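Local coordinates for protein bile salt hydrolase/transferase (Clostridium perfringens, PDB 2BJF) that hydrolyses the amide bond of glycine- and taurine-conjugated bile salts, releasing free bile acids, and also acts as a bile acid amine N-acyltransferase, at residues Leu106-Leu110 against Ala111-Ser115. Sequence-based numbering, arbitrary orientation.
Sequences LLWVL and ANFSS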
loop_
_atom_site.group_PDB
_atom_site.type_symbol
_atom_site.label_atom_id
_atom_site.label_comp_id
_atom_site.label_asym_id
_atom_site.label_seq_id
_atom_site.Cartn_x
_atom_site.Cartn_y
_atom_site.Cartn_z
ATOM N N LEU A 106 23.486 25.340 -12.765
ATOM C CA LEU A 106 22.501 26.180 -12.089
ATOM C C LEU A 106 22.835 27.666 -12.252
ATOM O O LEU A 106 21.972 28.464 -12.628
ATOM C CB LEU A 106 22.383 25.795 -10.611
ATOM C CG LEU A 106 21.024 26.044 -9.947
ATOM C CD1 LEU A 106 20.835 25.120 -8.763
ATOM C CD2 LEU A 106 20.850 27.496 -9.520
ATOM N N LEU A 107 24.089 28.023 -11.985
ATOM C CA LEU A 107 24.551 29.400 -12.153
ATOM C C LEU A 107 24.476 29.852 -13.615
ATOM O O LEU A 107 24.130 31.000 -13.889
ATOM C CB LEU A 107 25.973 29.570 -11.601
ATOM C CG LEU A 107 26.626 30.957 -11.679
ATOM C CD1 LEU A 107 25.796 32.020 -10.960
ATOM C CD2 LEU A 107 28.040 30.910 -11.121
ATOM N N TRP A 108 24.789 28.947 -14.542
ATOM C CA TRP A 108 24.714 29.243 -15.977
ATOM C C TRP A 108 23.297 29.643 -16.396
ATOM O O TRP A 108 23.116 30.569 -17.190
ATOM C CB TRP A 108 25.214 28.049 -16.803
ATOM C CG TRP A 108 25.044 28.203 -18.290
ATOM C CD1 TRP A 108 25.887 28.849 -19.151
ATOM C CD2 TRP A 108 23.968 27.696 -19.089
ATOM N NE1 TRP A 108 25.400 28.776 -20.434
ATOM C CE2 TRP A 108 24.223 28.075 -20.426
ATOM C CE3 TRP A 108 22.809 26.958 -18.805
ATOM C CZ2 TRP A 108 23.363 27.742 -21.479
ATOM C CZ3 TRP A 108 21.951 26.628 -19.853
ATOM C CH2 TRP A 108 22.236 27.020 -21.174
ATOM N N VAL A 109 22.299 28.948 -15.850
ATOM C CA VAL A 109 20.895 29.262 -16.119
ATOM C C VAL A 109 20.524 30.644 -15.576
ATOM O O VAL A 109 19.987 31.480 -16.305
ATOM C CB VAL A 109 19.944 28.182 -15.532
ATOM C CG1 VAL A 109 18.484 28.626 -15.623
ATOM C CG2 VAL A 109 20.136 26.855 -16.250
ATOM N N LEU A 110 20.828 30.878 -14.302
ATOM C CA LEU A 110 20.393 32.091 -13.613
ATOM C C LEU A 110 21.140 33.346 -14.053
ATOM O O LEU A 110 20.551 34.423 -14.124
ATOM C CB LEU A 110 20.510 31.925 -12.096
ATOM C CG LEU A 110 19.657 30.830 -11.449
ATOM C CD1 LEU A 110 19.865 30.856 -9.952
ATOM C CD2 LEU A 110 18.179 30.991 -11.794
ATOM N N ALA A 111 22.429 33.201 -14.340
ATOM C CA ALA A 111 23.259 34.346 -14.709
ATOM C C ALA A 111 22.954 34.878 -16.106
ATOM O O ALA A 111 23.169 36.059 -16.377
ATOM C CB ALA A 111 24.735 33.996 -14.589
ATOM N N ASN A 112 22.448 34.013 -16.981
ATOM C CA ASN A 112 22.362 34.331 -18.409
ATOM C C ASN A 112 20.972 34.621 -18.976
ATOM O O ASN A 112 20.847 35.358 -19.958
ATOM C CB ASN A 112 23.029 33.224 -19.234
ATOM C CG ASN A 112 24.539 33.218 -19.092
ATOM O OD1 ASN A 112 25.210 34.203 -19.409
ATOM N ND2 ASN A 112 25.085 32.103 -18.625
ATOM N N PHE A 113 19.937 34.041 -18.373
ATOM C CA PHE A 113 18.602 34.058 -18.973
ATOM C C PHE A 113 17.532 34.660 -18.063
ATOM O O PHE A 113 17.655 34.623 -16.838
ATOM C CB PHE A 113 18.214 32.645 -19.423
ATOM C CG PHE A 113 19.292 31.948 -20.208
ATOM C CD1 PHE A 113 19.565 32.320 -21.521
ATOM C CD2 PHE A 113 20.051 30.935 -19.627
ATOM C CE1 PHE A 113 20.571 31.688 -22.249
ATOM C CE2 PHE A 113 21.058 30.294 -20.346
ATOM C CZ PHE A 113 21.319 30.674 -21.659
ATOM N N SER A 114 16.487 35.210 -18.678
ATOM C CA SER A 114 15.439 35.926 -17.947
ATOM C C SER A 114 14.122 35.154 -17.831
ATOM O O SER A 114 13.252 35.529 -17.041
ATOM C CB SER A 114 15.185 37.293 -18.591
ATOM O OG SER A 114 14.656 37.149 -19.897
ATOM N N SER A 115 13.977 34.086 -18.611
ATOM C CA SER A 115 12.727 33.325 -18.648
ATOM C C SER A 115 12.941 31.847 -18.965
ATOM O O SER A 115 13.998 31.458 -19.467
ATOM C CB SER A 115 11.767 33.934 -19.676
ATOM O OG SER A 115 12.248 33.741 -20.997
#
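Trp108 and Phe113 meet as a T-shaped aromatic pair where helix 105-112 runs out. Phe113 turns an edge toward one face of the indole six-membered ring; the centroids lie 4.9 Å apart and the planes stand at 73°, values that exclude a parallel stack. Phe113 CE2 lies 3.6 Å from Trp108 CH2, CE2 and CZ together approach CZ2 and CH2, and CE2 sits above the indole near its rim rather than over its middle. With CG of Trp108 anti to the backbone N and beside the carbonyl carbon, the indole is turned so that its six-membered part meets the phenyl group. Phe113 has already left helical geometry, yet its N still donates to Val109 O over 3.3 Å, a longer bond than the one from Ala111 N to Leu107 O (2.8 Å) two residues earlier.

At the residue between, the side chain of Asn112 replaces a main-chain donor: its ND2 reaches Trp108 O at 2.9 Å, in the carbonyl plane and on a lone pair, although the N-H is bent to 148°. The same ND2 comes to 3.4 Å from Trp108 CD1, with amide and indole planes 62° apart, while Asn112 CB rests over the centre of the Phe113 ring. At the end of this short helix the side-chain amide thus takes a carbonyl of the last turn, while Phe113 folds back against Trp108.

Beyond it, Ser115 caps the N-terminus of helix 116-123, whose Val119 and Ala122 pack against Phe113 and whose Leu123 touches Trp108. Leu106 and Leu110 pack on strand 77-82, and Leu107 meets Phe67 of strand 64-67.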